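Local atomic coordinates of quinone oxidoreductase (Thermus thermophilus, PDB entry 1IZ0), a protein that binds NADPH and probably uses it to reduce quinones, as a member of the medium-chain dehydrogenase/reductase superfamily. Residues Ala3-Leu9 and Pro55-Pro59; Val32-Asn38 and Lys297-Leu302; Leu116-Ala121 and Leu240-Leu244; Ala121-Glu127 and Gly212-Tyr216. All blocks are in the same frame, centred on the assembly; numbering follows the deposited sequence.

Contact 1. Residues Ala3-Leu9 and Pro55-Pro59; sequences AWVLKRL and PPFIP
L6 and F57 pair through their backbones and form a single antiparallel bridge, a hydrogen-bonded pair, between the N-terminal strand and an irregular loop of the GroES-like catalytic domain. L6 N gives a nearly straight bond to F57 O at 2.9 Å, with an N-H...O angle of 171°. F57 N answers to L6 O at 3.3 Å, longer and more bent. CA-H...O contacts extend the pairing on both sides of the bridge. I58 CA makes a bent one with W4 O, and P56 CA another with L6 O.

The side chains fill in around this bridge. V5 straddles P56 and I58. Its CG1, anti to the backbone N (chi1 -178°), lies alongside P56 CB at 3.9 Å, and its CG2 meets I58 CG1. L6 turns CD1 obliquely toward the F57 ring, near CZ, while its CB meets P59 CG. The peptide bond before P56 is cis, and P55 CB sits against K7 O at 3.5 Å.

The partner strand 13-17 lies along the other edge of strand 2-6. There K7 NZ forms a salt bridge with E14, and L13 packs on L6 and P59. W4 turns its indole away from the loop and bonds F279 O through NE1. At the far end of the contact, A3 CB touches I58 CD1 at 4.2 Å.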
loop_
_atom_site.group_PDB
_atom_site.type_symbol
_atom_site.label_atom_id
_atom_site.label_comp_id
_atom_site.label_asym_id
_atom_site.label_seq_id
_atom_site.Cartn_x
_atom_site.Cartn_y
_atom_site.Cartn_z
ATOM N N ALA A 3 8.772 7.098 -22.112
ATOM C CA ALA A 3 8.165 6.119 -21.218
ATOM C C ALA A 3 9.114 4.973 -20.951
ATOM O O ALA A 3 10.001 4.690 -21.757
ATOM C CB ALA A 3 6.874 5.582 -21.829
ATOM N N TRP A 4 8.926 4.317 -19.811
ATOM C CA TRP A 4 9.749 3.174 -19.456
ATOM C C TRP A 4 8.989 1.913 -19.828
ATOM O O TRP A 4 7.814 1.751 -19.486
ATOM C CB TRP A 4 10.077 3.169 -17.961
ATOM C CG TRP A 4 11.087 4.207 -17.572
ATOM C CD1 TRP A 4 10.841 5.423 -16.999
ATOM C CD2 TRP A 4 12.509 4.121 -17.731
ATOM N NE1 TRP A 4 12.023 6.097 -16.787
ATOM C CE2 TRP A 4 13.062 5.321 -17.226
ATOM C CE3 TRP A 4 13.370 3.143 -18.252
ATOM C CZ2 TRP A 4 14.440 5.571 -17.224
ATOM C CZ3 TRP A 4 14.746 3.394 -18.249
ATOM C CH2 TRP A 4 15.264 4.600 -17.736
ATOM N N VAL A 5 9.661 1.026 -20.548
ATOM C CA VAL A 5 9.038 -0.213 -20.973
ATOM C C VAL A 5 9.872 -1.407 -20.557
ATOM O O VAL A 5 11.101 -1.382 -20.640
ATOM C CB VAL A 5 8.854 -0.241 -22.503
ATOM C CG1 VAL A 5 8.146 -1.526 -22.921
ATOM C CG2 VAL A 5 8.046 0.969 -22.944
ATOM N N LEU A 6 9.190 -2.448 -20.099
ATOM C CA LEU A 6 9.838 -3.683 -19.679
ATOM C C LEU A 6 9.529 -4.684 -20.792
ATOM O O LEU A 6 8.382 -5.094 -20.964
ATOM C CB LEU A 6 9.246 -4.137 -18.338
ATOM C CG LEU A 6 9.849 -5.268 -17.484
ATOM C CD1 LEU A 6 9.260 -6.587 -17.891
ATOM C CD2 LEU A 6 11.361 -5.269 -17.585
ATOM N N LYS A 7 10.545 -5.052 -21.567
ATOM C CA LYS A 7 10.355 -5.988 -22.671
ATOM C C LYS A 7 10.490 -7.456 -22.287
ATOM O O LYS A 7 10.024 -8.338 -23.009
ATOM C CB LYS A 7 11.319 -5.642 -23.810
ATOM C CG LYS A 7 10.983 -4.305 -24.463
ATOM C CD LYS A 7 11.959 -3.922 -25.560
ATOM C CE LYS A 7 11.548 -2.600 -26.198
ATOM N NZ LYS A 7 12.532 -2.150 -27.224
ATOM N N ARG A 8 11.119 -7.727 -21.150
ATOM C CA ARG A 8 11.280 -9.105 -20.702
ATOM C C ARG A 8 11.201 -9.204 -19.184
ATOM O O ARG A 8 11.793 -8.394 -18.465
ATOM C CB ARG A 8 12.631 -9.680 -21.162
ATOM C CG ARG A 8 12.863 -9.712 -22.676
ATOM C CD ARG A 8 14.172 -10.428 -23.008
ATOM N NE ARG A 8 15.296 -9.830 -22.292
ATOM C CZ ARG A 8 15.860 -8.672 -22.621
ATOM N NH1 ARG A 8 15.411 -7.987 -23.667
ATOM N NH2 ARG A 8 16.854 -8.187 -21.890
ATOM N N LEU A 9 10.465 -10.197 -18.698
ATOM C CA LEU A 9 10.351 -10.410 -17.266
ATOM C C LEU A 9 11.762 -10.670 -16.749
ATOM O O LEU A 9 12.535 -11.399 -17.373
ATOM C CB LEU A 9 9.451 -11.619 -16.990
ATOM C CG LEU A 9 7.977 -11.369 -16.635
ATOM C CD1 LEU A 9 7.460 -10.110 -17.277
ATOM C CD2 LEU A 9 7.153 -12.575 -17.052
ATOM N N PRO A 55 4.612 -8.982 -21.172
ATOM C CA PRO A 55 5.446 -7.939 -21.775
ATOM C C PRO A 55 5.183 -7.872 -23.277
ATOM O O PRO A 55 4.704 -8.833 -23.871
ATOM C CB PRO A 55 6.861 -8.416 -21.467
ATOM C CG PRO A 55 6.695 -9.115 -20.163
ATOM C CD PRO A 55 5.434 -9.916 -20.383
ATOM N N PRO A 56 5.492 -6.732 -23.907
ATOM C CA PRO A 56 6.059 -5.559 -23.236
ATOM C C PRO A 56 4.983 -4.715 -22.560
ATOM O O PRO A 56 3.822 -4.730 -22.969
ATOM C CB PRO A 56 6.750 -4.815 -24.375
ATOM C CG PRO A 56 5.863 -5.104 -25.538
ATOM C CD PRO A 56 5.542 -6.579 -25.372
ATOM N N PHE A 57 5.367 -4.000 -21.506
ATOM C CA PHE A 57 4.426 -3.135 -20.810
ATOM C C PHE A 57 5.135 -2.058 -20.007
ATOM O O PHE A 57 6.294 -2.207 -19.623
ATOM C CB PHE A 57 3.484 -3.945 -19.896
ATOM C CG PHE A 57 4.160 -4.589 -18.710
ATOM C CD1 PHE A 57 4.411 -5.958 -18.697
ATOM C CD2 PHE A 57 4.498 -3.834 -17.585
ATOM C CE1 PHE A 57 4.984 -6.568 -17.581
ATOM C CE2 PHE A 57 5.069 -4.428 -16.466
ATOM C CZ PHE A 57 5.313 -5.802 -16.462
ATOM N N ILE A 58 4.425 -0.967 -19.770
ATOM C CA ILE A 58 4.948 0.161 -19.017
ATOM C C ILE A 58 4.626 -0.052 -17.544
ATOM O O ILE A 58 3.459 -0.068 -17.162
ATOM C CB ILE A 58 4.282 1.467 -19.487
ATOM C CG1 ILE A 58 4.559 1.671 -20.979
ATOM C CG2 ILE A 58 4.774 2.647 -18.655
ATOM C CD1 ILE A 58 3.728 2.778 -21.604
ATOM N N PRO A 59 5.654 -0.236 -16.698
ATOM C CA PRO A 59 5.415 -0.439 -15.263
ATOM C C PRO A 59 4.741 0.795 -14.666
ATOM O O PRO A 59 4.664 1.838 -15.320
ATOM C CB PRO A 59 6.820 -0.653 -14.709
ATOM C CG PRO A 59 7.545 -1.275 -15.850
ATOM C CD PRO A 59 7.075 -0.442 -17.023
#

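Contact 2. Residues Val32-Asn38 and Lys297-Leu302; sequences VEAVGLN and KVVVRL
K297 runs beside L37 and N38, and its tip reaches the end of strand 27-37. CB does not point at the other strand. CG stands anti to the backbone N (chi1 -170°), and a bend at chi2 (85°) turns the chain across. K297 CD lies 3.9 Å from L37 O. CE comes closer to the same oxygen and passes near G36 CA. K297 NZ ends 2.6 Å from N38 OD1, a hydrogen bond tilted out of the amide plane, and forms a salt bridge with E62. With the long chain cut back to an alanine, E62 would probably lose this positive charge and N38 OD1 its donor, leaving the amide held less firmly, by the weak bond from ND2 to E62.

Next to the lysine, a water bridges V298 N and L37 O. Beyond it the strands pair antiparallel. V35 and V300 exchange two backbone N-O bonds, each 2.8 Å long. L302 N closes the ladder on E33 O, next to a classic beta bulge in which E33 and A34 both face V64. L37 CD1 packs between V298 CG1 and V300 CG2, and L302 CD1 reaches V32 CG1 at 3.9 Å.

Strand 297-301 thus joins the C-terminus to the catalytic-domain sheet. A285 of helix 282-288 packs on L37, V298 and V300. V109 of helix 108-120 touches K297 and N38. K297 lies near A137 and N38 near F39, both NADPH-site residues. On the face of A34 and R301 lies helix 101-105.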
loop_
_atom_site.group_PDB
_atom_site.type_symbol
_atom_site.label_atom_id
_atom_site.label_comp_id
_atom_site.label_asym_id
_atom_site.label_seq_id
_atom_site.Cartn_x
_atom_site.Cartn_y
_atom_site.Cartn_z
ATOM N N VAL A 32 1.122 12.823 -16.379
ATOM C CA VAL A 32 1.731 12.343 -15.149
ATOM C C VAL A 32 2.715 13.290 -14.451
ATOM O O VAL A 32 3.595 13.886 -15.081
ATOM C CB VAL A 32 2.440 10.994 -15.422
ATOM C CG1 VAL A 32 2.930 10.374 -14.127
ATOM C CG2 VAL A 32 1.481 10.048 -16.139
ATOM N N GLU A 33 2.554 13.415 -13.136
ATOM C CA GLU A 33 3.430 14.247 -12.320
ATOM C C GLU A 33 4.249 13.367 -11.379
ATOM O O GLU A 33 5.431 13.620 -11.148
ATOM C CB GLU A 33 2.612 15.245 -11.496
ATOM C CG GLU A 33 2.000 16.370 -12.314
ATOM C CD GLU A 33 1.205 17.334 -11.455
ATOM O OE1 GLU A 33 0.185 16.912 -10.871
ATOM O OE2 GLU A 33 1.605 18.511 -11.353
ATOM N N ALA A 34 3.618 12.327 -10.844
ATOM C CA ALA A 34 4.299 11.427 -9.923
ATOM C C ALA A 34 3.749 10.011 -10.039
ATOM O O ALA A 34 2.608 9.801 -10.462
ATOM C CB ALA A 34 4.153 11.934 -8.490
ATOM N N VAL A 35 4.579 9.041 -9.669
ATOM C CA VAL A 35 4.194 7.643 -9.727
ATOM C C VAL A 35 4.657 6.972 -8.447
ATOM O O VAL A 35 5.832 7.060 -8.081
ATOM C CB VAL A 35 4.857 6.929 -10.932
ATOM C CG1 VAL A 35 4.316 5.525 -11.057
ATOM C CG2 VAL A 35 4.604 7.709 -12.214
ATOM N N GLY A 36 3.737 6.314 -7.754
ATOM C CA GLY A 36 4.106 5.635 -6.528
ATOM C C GLY A 36 4.418 4.187 -6.851
ATOM O O GLY A 36 3.641 3.528 -7.528
ATOM N N LEU A 37 5.552 3.688 -6.379
ATOM C CA LEU A 37 5.923 2.308 -6.654
ATOM C C LEU A 37 5.535 1.388 -5.508
ATOM O O LEU A 37 5.516 1.794 -4.340
ATOM C CB LEU A 37 7.428 2.207 -6.923
ATOM C CG LEU A 37 7.931 3.010 -8.132
ATOM C CD1 LEU A 37 9.401 2.688 -8.374
ATOM C CD2 LEU A 37 7.113 2.664 -9.366
ATOM N N ASN A 38 5.227 0.142 -5.852
ATOM C CA ASN A 38 4.812 -0.852 -4.870
ATOM C C ASN A 38 5.619 -2.133 -5.038
ATOM O O ASN A 38 6.133 -2.413 -6.119
ATOM C CB ASN A 38 3.329 -1.170 -5.065
ATOM C CG ASN A 38 2.458 0.062 -4.986
ATOM O OD1 ASN A 38 2.150 0.547 -3.897
ATOM N ND2 ASN A 38 2.070 0.590 -6.148
ATOM N N LYS A 297 6.890 5.685 1.253
ATOM C CA LYS A 297 6.641 5.339 -0.139
ATOM C C LYS A 297 7.737 5.756 -1.110
ATOM O O LYS A 297 8.250 6.874 -1.030
ATOM C CB LYS A 297 5.343 6.009 -0.591
ATOM C CG LYS A 297 4.839 5.558 -1.943
ATOM C CD LYS A 297 4.011 4.290 -1.792
ATOM C CE LYS A 297 3.212 4.001 -3.052
ATOM N NZ LYS A 297 2.283 2.867 -2.818
ATOM N N VAL A 298 8.077 4.865 -2.042
ATOM C CA VAL A 298 9.072 5.178 -3.066
ATOM C C VAL A 298 8.282 5.860 -4.169
ATOM O O VAL A 298 7.322 5.299 -4.685
ATOM C CB VAL A 298 9.738 3.915 -3.662
ATOM C CG1 VAL A 298 10.658 4.320 -4.813
ATOM C CG2 VAL A 298 10.536 3.177 -2.591
ATOM N N VAL A 299 8.683 7.068 -4.531
ATOM C CA VAL A 299 7.974 7.821 -5.547
ATOM C C VAL A 299 8.867 8.308 -6.681
ATOM O O VAL A 299 9.988 8.752 -6.451
ATOM C CB VAL A 299 7.290 9.057 -4.913
ATOM C CG1 VAL A 299 6.661 9.934 -6.002
ATOM C CG2 VAL A 299 6.240 8.607 -3.902
ATOM N N VAL A 300 8.359 8.220 -7.905
ATOM C CA VAL A 300 9.084 8.707 -9.070
ATOM C C VAL A 300 8.390 10.011 -9.463
ATOM O O VAL A 300 7.171 10.049 -9.660
ATOM C CB VAL A 300 9.031 7.709 -10.245
ATOM C CG1 VAL A 300 9.748 8.294 -11.453
ATOM C CG2 VAL A 300 9.698 6.389 -9.836
ATOM N N ARG A 301 9.169 11.083 -9.554
ATOM C CA ARG A 301 8.644 12.401 -9.888
ATOM C C ARG A 301 9.043 12.781 -11.308
ATOM O O ARG A 301 10.216 12.676 -11.671
ATOM C CB ARG A 301 9.228 13.427 -8.916
ATOM C CG ARG A 301 8.240 14.362 -8.268
ATOM C CD ARG A 301 7.542 15.259 -9.264
ATOM N NE ARG A 301 6.876 16.362 -8.574
ATOM C CZ ARG A 301 6.118 17.268 -9.176
ATOM N NH1 ARG A 301 5.921 17.203 -10.485
ATOM N NH2 ARG A 301 5.570 18.247 -8.474
ATOM N N LEU A 302 8.081 13.229 -12.110
ATOM C CA LEU A 302 8.375 13.636 -13.480
ATOM C C LEU A 302 8.599 15.145 -13.591
ATOM O O LEU A 302 9.464 15.556 -14.401
ATOM C CB LEU A 302 7.258 13.201 -14.435
ATOM C CG LEU A 302 7.253 11.700 -14.722
ATOM C CD1 LEU A 302 6.730 10.939 -13.508
ATOM C CD2 LEU A 302 6.398 11.414 -15.933
ATOM O OXT LEU A 302 7.902 15.900 -12.877
HETATM O O HOH W 1 6.744 2.270 -2.007
#

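Contact 3. Residues Leu116-Ala121 and Leu240-Leu244; sequences LALKRA and LGFWL
R120 turns one face of its guanidinium to the F242 ring. F242 CD2 sits 3.6 Å above the guanidinium plane of R120, off toward its rim, and the two planes are 29° apart. The chain reaches there with CG anti to the backbone N (chi1 -170°) and a bend at chi3. R120 NH1 comes within 2.7 Å of G241 O, which lies at the edge of the guanidinium, near its plane. On the way, CG and CD of R120 slide past L240 CD2, the two side chains running in opposite directions. L240 CD2 also meets A121 CA at 4.0 Å.

The F242 ring is wedged against the helix. A117 CB lies over one face, offset toward the rim, while L116 CB meets F242 CE2 at the ring edge, in plane, at 3.9 Å. Further along, L116 CD1 touches L244 CD2 at 3.7 Å, with the two leucines at about a right angle.

F242 and L244 both contact NADPH in the complex, so this packing places cofactor-site residues against the C-terminal end of helix 108-120. The segment 240-244 leaves strand 238-241, the outermost on its side of this chain's Rossmann-fold sheet. V215 of neighbouring strand 212-216 touches A117 and F242, and L247 of helix 244-247 packs on R120 and F242.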
loop_
_atom_site.group_PDB
_atom_site.type_symbol
_atom_site.label_atom_id
_atom_site.label_comp_id
_atom_site.label_asym_id
_atom_site.label_seq_id
_atom_site.Cartn_x
_atom_site.Cartn_y
_atom_site.Cartn_z
ATOM N N LEU A 116 -9.436 -1.217 3.859
ATOM C CA LEU A 116 -10.221 -2.373 3.435
ATOM C C LEU A 116 -9.814 -3.641 4.180
ATOM O O LEU A 116 -10.630 -4.544 4.383
ATOM C CB LEU A 116 -10.103 -2.575 1.921
ATOM C CG LEU A 116 -10.845 -1.506 1.106
ATOM C CD1 LEU A 116 -10.474 -1.600 -0.366
ATOM C CD2 LEU A 116 -12.349 -1.678 1.300
ATOM N N ALA A 117 -8.554 -3.711 4.590
ATOM C CA ALA A 117 -8.081 -4.878 5.322
ATOM C C ALA A 117 -8.709 -4.861 6.720
ATOM O O ALA A 117 -9.243 -5.869 7.185
ATOM C CB ALA A 117 -6.554 -4.859 5.422
ATOM N N LEU A 118 -8.650 -3.710 7.383
ATOM C CA LEU A 118 -9.221 -3.591 8.719
ATOM C C LEU A 118 -10.743 -3.684 8.650
ATOM O O LEU A 118 -11.381 -4.354 9.479
ATOM C CB LEU A 118 -8.782 -2.267 9.362
ATOM C CG LEU A 118 -7.291 -2.192 9.732
ATOM C CD1 LEU A 118 -6.846 -0.741 9.854
ATOM C CD2 LEU A 118 -7.046 -2.954 11.035
ATOM N N LYS A 119 -11.330 -3.024 7.655
ATOM C CA LYS A 119 -12.779 -3.049 7.503
ATOM C C LYS A 119 -13.250 -4.491 7.326
ATOM O O LYS A 119 -14.258 -4.888 7.902
ATOM C CB LYS A 119 -13.206 -2.201 6.305
ATOM N N ARG A 120 -12.519 -5.282 6.547
ATOM C CA ARG A 120 -12.927 -6.669 6.346
ATOM C C ARG A 120 -12.754 -7.534 7.591
ATOM O O ARG A 120 -13.498 -8.496 7.785
ATOM C CB ARG A 120 -12.172 -7.326 5.191
ATOM C CG ARG A 120 -12.789 -8.690 4.850
ATOM C CD ARG A 120 -11.962 -9.493 3.888
ATOM N NE ARG A 120 -11.802 -8.803 2.618
ATOM C CZ ARG A 120 -10.932 -9.170 1.686
ATOM N NH1 ARG A 120 -10.150 -10.222 1.892
ATOM N NH2 ARG A 120 -10.835 -8.476 0.561
ATOM N N ALA A 121 -11.764 -7.219 8.419
ATOM C CA ALA A 121 -11.553 -7.982 9.647
ATOM C C ALA A 121 -12.470 -7.421 10.740
ATOM O O ALA A 121 -12.329 -7.747 11.919
ATOM C CB ALA A 121 -10.096 -7.896 10.080
ATOM N N LEU A 240 -7.639 -14.223 7.104
ATOM C CA LEU A 240 -8.272 -13.650 5.929
ATOM C C LEU A 240 -7.232 -13.301 4.877
ATOM O O LEU A 240 -6.321 -12.520 5.139
ATOM C CB LEU A 240 -9.056 -12.390 6.310
ATOM C CG LEU A 240 -10.072 -12.533 7.450
ATOM C CD1 LEU A 240 -9.343 -12.635 8.776
ATOM C CD2 LEU A 240 -10.995 -11.317 7.472
ATOM N N GLY A 241 -7.362 -13.900 3.697
ATOM C CA GLY A 241 -6.430 -13.612 2.624
ATOM C C GLY A 241 -6.892 -12.296 2.053
ATOM O O GLY A 241 -8.098 -12.042 1.980
ATOM N N PHE A 242 -5.958 -11.453 1.643
ATOM C CA PHE A 242 -6.334 -10.153 1.113
ATOM C C PHE A 242 -5.587 -9.765 -0.157
ATOM O O PHE A 242 -4.377 -9.929 -0.252
ATOM C CB PHE A 242 -6.116 -9.086 2.198
ATOM C CG PHE A 242 -6.514 -7.699 1.780
ATOM C CD1 PHE A 242 -5.684 -6.939 0.967
ATOM C CD2 PHE A 242 -7.745 -7.177 2.161
ATOM C CE1 PHE A 242 -6.076 -5.678 0.535
ATOM C CE2 PHE A 242 -8.150 -5.918 1.733
ATOM C CZ PHE A 242 -7.318 -5.167 0.919
ATOM N N TRP A 243 -6.328 -9.251 -1.130
ATOM C CA TRP A 243 -5.751 -8.784 -2.388
ATOM C C TRP A 243 -6.618 -7.622 -2.867
ATOM O O TRP A 243 -7.792 -7.797 -3.196
ATOM C CB TRP A 243 -5.713 -9.904 -3.431
ATOM C CG TRP A 243 -5.008 -9.479 -4.682
ATOM C CD1 TRP A 243 -4.007 -8.553 -4.779
ATOM C CD2 TRP A 243 -5.245 -9.955 -6.014
ATOM N NE1 TRP A 243 -3.610 -8.420 -6.087
ATOM C CE2 TRP A 243 -4.352 -9.268 -6.867
ATOM C CE3 TRP A 243 -6.128 -10.893 -6.571
ATOM C CZ2 TRP A 243 -4.315 -9.486 -8.248
ATOM C CZ3 TRP A 243 -6.092 -11.111 -7.950
ATOM C CH2 TRP A 243 -5.188 -10.407 -8.771
ATOM N N LEU A 244 -6.024 -6.433 -2.890
ATOM C CA LEU A 244 -6.711 -5.197 -3.268
ATOM C C LEU A 244 -7.383 -5.142 -4.648
ATOM O O LEU A 244 -8.558 -4.779 -4.760
ATOM C CB LEU A 244 -5.724 -4.028 -3.120
ATOM C CG LEU A 244 -6.130 -2.547 -3.074
ATOM C CD1 LEU A 244 -6.163 -1.989 -4.468
ATOM C CD2 LEU A 244 -7.467 -2.371 -2.370
#

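Contact 4. Residues Ala121-Glu127 and Gly212-Tyr216; sequences AQARPGE and GRLVY
R213 leaves its strand with chi1 at 38° and bends at both chi2 and chi3, which swings its guanidinium across to E127 and A121. E127 meets it with CG anti to the carbonyl carbon (chi1 -69°) and the chain extended beyond. The two side chains cross at about a right angle. The grip is end-on through two nitrogens. R213 NH2 forms a salt bridge with E127 OE2 at 2.6 Å, and R213 NH1 bonds E127 OE1 at a longer 3.3 Å. Both oxygens are met on the syn side and lie near the guanidinium plane. The carboxylate itself is turned 34° from that plane. R213 NH1 also donates to A121 O at 2.8 Å, lying almost in line with that carbonyl bond.

This carbonyl belongs to the helix end. Q122, with positive phi, is the C-prime residue of a Schellman motif that closes helix 108-120. A type II turn from R124 to E127 then leads into strand 128-131 of the Rossmann fold. R124 N bonds E127 OE1 at 2.7 Å, from the face of the carboxylate opposite to R213 NH1. OE1 therefore has two donors, which help fix the rotation of the carboxylate. A leucine in place of R213 would probably leave E127 without its countercharge and A121 O without this side-chain donor.

R213 NE is taken by G211 O, which steadies the guanidinium further. D191 and L192 of strand 190-195 touch E127. On the strand, V215 CG2 packs against A121 CB at 3.9 Å.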
loop_
_atom_site.group_PDB
_atom_site.type_symbol
_atom_site.label_atom_id
_atom_site.label_comp_id
_atom_site.label_asym_id
_atom_site.label_seq_id
_atom_site.Cartn_x
_atom_site.Cartn_y
_atom_site.Cartn_z
ATOM N N ALA A 121 -11.764 -7.219 8.419
ATOM C CA ALA A 121 -11.553 -7.982 9.647
ATOM C C ALA A 121 -12.470 -7.421 10.740
ATOM O O ALA A 121 -12.329 -7.747 11.919
ATOM C CB ALA A 121 -10.096 -7.896 10.080
ATOM N N GLN A 122 -13.412 -6.574 10.334
ATOM C CA GLN A 122 -14.358 -5.960 11.260
ATOM C C GLN A 122 -13.679 -5.364 12.500
ATOM O O GLN A 122 -14.068 -5.648 13.633
ATOM C CB GLN A 122 -15.410 -6.991 11.684
ATOM C CG GLN A 122 -16.232 -7.545 10.523
ATOM C CD GLN A 122 -17.169 -8.665 10.956
ATOM O OE1 GLN A 122 -18.046 -8.467 11.798
ATOM N NE2 GLN A 122 -16.986 -9.845 10.380
ATOM N N ALA A 123 -12.660 -4.536 12.281
ATOM C CA ALA A 123 -11.950 -3.901 13.384
ATOM C C ALA A 123 -12.919 -2.960 14.096
ATOM O O ALA A 123 -13.560 -2.121 13.466
ATOM C CB ALA A 123 -10.760 -3.121 12.856
ATOM N N ARG A 124 -13.021 -3.096 15.409
ATOM C CA ARG A 124 -13.926 -2.260 16.185
ATOM C C ARG A 124 -13.121 -1.317 17.090
ATOM O O ARG A 124 -11.997 -1.638 17.491
ATOM C CB ARG A 124 -14.834 -3.154 17.034
ATOM C CG ARG A 124 -16.314 -2.793 17.004
ATOM C CD ARG A 124 -17.085 -3.531 15.911
ATOM N NE ARG A 124 -16.829 -3.027 14.565
ATOM C CZ ARG A 124 -17.431 -3.496 13.471
ATOM N NH1 ARG A 124 -18.321 -4.476 13.571
ATOM N NH2 ARG A 124 -17.140 -2.995 12.273
ATOM N N PRO A 125 -13.683 -0.136 17.417
ATOM C CA PRO A 125 -12.990 0.829 18.281
ATOM C C PRO A 125 -12.442 0.161 19.545
ATOM O O PRO A 125 -13.114 -0.669 20.155
ATOM C CB PRO A 125 -14.079 1.849 18.595
ATOM C CG PRO A 125 -14.901 1.854 17.329
ATOM C CD PRO A 125 -15.007 0.375 17.005
ATOM N N GLY A 126 -11.220 0.516 19.932
ATOM C CA GLY A 126 -10.628 -0.072 21.122
ATOM C C GLY A 126 -9.907 -1.398 20.902
ATOM O O GLY A 126 -9.202 -1.869 21.791
ATOM N N GLU A 127 -10.069 -2.015 19.735
ATOM C CA GLU A 127 -9.386 -3.281 19.482
ATOM C C GLU A 127 -7.874 -3.102 19.283
ATOM O O GLU A 127 -7.403 -2.051 18.816
ATOM C CB GLU A 127 -10.019 -4.005 18.280
ATOM C CG GLU A 127 -11.437 -4.520 18.586
ATOM C CD GLU A 127 -11.922 -5.615 17.632
ATOM O OE1 GLU A 127 -12.020 -5.365 16.414
ATOM O OE2 GLU A 127 -12.218 -6.732 18.112
ATOM N N GLY A 212 -9.512 -13.456 17.681
ATOM C CA GLY A 212 -8.566 -12.696 16.880
ATOM C C GLY A 212 -8.554 -12.994 15.394
ATOM O O GLY A 212 -8.932 -14.084 14.962
ATOM N N ARG A 213 -8.138 -12.020 14.591
ATOM C CA ARG A 213 -8.065 -12.257 13.160
ATOM C C ARG A 213 -6.813 -11.707 12.505
ATOM O O ARG A 213 -6.395 -10.569 12.755
ATOM C CB ARG A 213 -9.319 -11.739 12.437
ATOM C CG ARG A 213 -9.900 -10.450 12.963
ATOM C CD ARG A 213 -11.268 -10.689 13.588
ATOM N NE ARG A 213 -11.277 -10.309 14.999
ATOM C CZ ARG A 213 -11.586 -9.100 15.464
ATOM N NH1 ARG A 213 -11.929 -8.116 14.633
ATOM N NH2 ARG A 213 -11.552 -8.878 16.773
ATOM N N LEU A 214 -6.215 -12.550 11.668
ATOM C CA LEU A 214 -5.012 -12.217 10.927
ATOM C C LEU A 214 -5.369 -11.969 9.462
ATOM O O LEU A 214 -6.057 -12.782 8.836
ATOM C CB LEU A 214 -4.004 -13.368 11.032
ATOM C CG LEU A 214 -2.623 -13.150 10.396
ATOM C CD1 LEU A 214 -1.559 -13.743 11.309
ATOM C CD2 LEU A 214 -2.570 -13.784 9.002
ATOM N N VAL A 215 -4.909 -10.840 8.929
ATOM C CA VAL A 215 -5.159 -10.489 7.540
ATOM C C VAL A 215 -3.856 -10.727 6.792
ATOM O O VAL A 215 -2.859 -10.057 7.041
ATOM C CB VAL A 215 -5.562 -9.009 7.394
ATOM C CG1 VAL A 215 -5.866 -8.699 5.944
ATOM C CG2 VAL A 215 -6.782 -8.711 8.262
ATOM N N TYR A 216 -3.859 -11.692 5.883
ATOM C CA TYR A 216 -2.655 -12.007 5.136
ATOM C C TYR A 216 -2.538 -11.125 3.900
ATOM O O TYR A 216 -3.213 -11.343 2.894
ATOM C CB TYR A 216 -2.670 -13.484 4.752
ATOM C CG TYR A 216 -1.320 -14.035 4.373
ATOM C CD1 TYR A 216 -0.828 -13.903 3.073
ATOM C CD2 TYR A 216 -0.536 -14.705 5.312
ATOM C CE1 TYR A 216 0.414 -14.431 2.713
ATOM C CE2 TYR A 216 0.707 -15.237 4.967
ATOM C CZ TYR A 216 1.174 -15.099 3.666
ATOM O OH TYR A 216 2.394 -15.637 3.314
#

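Contacts 3 and 4 form one continuous region of the Rossmann domain. They share A121, and their centres are about 10 Å apart. Strands 212-216 and 238-241 are neighbours there, with probable hydrogen bonds from L240 N to L214 O and from Y216 N to L240 O. Contacts 1 and 2 lie together in the catalytic part, centres about 17 Å apart, without touching. Contact 2 closes a long chain loop that encloses contacts 3 and 4, so the Rossmann domain is inserted between its strands. Contact 3 holds two NADPH-site residues. Its centre is about 25 Å from that of contact 2, yet contact 2 also borders the site: the side chains of K297 and A137 approach to about 4 Å (nearest atoms). Contact 1 is remote.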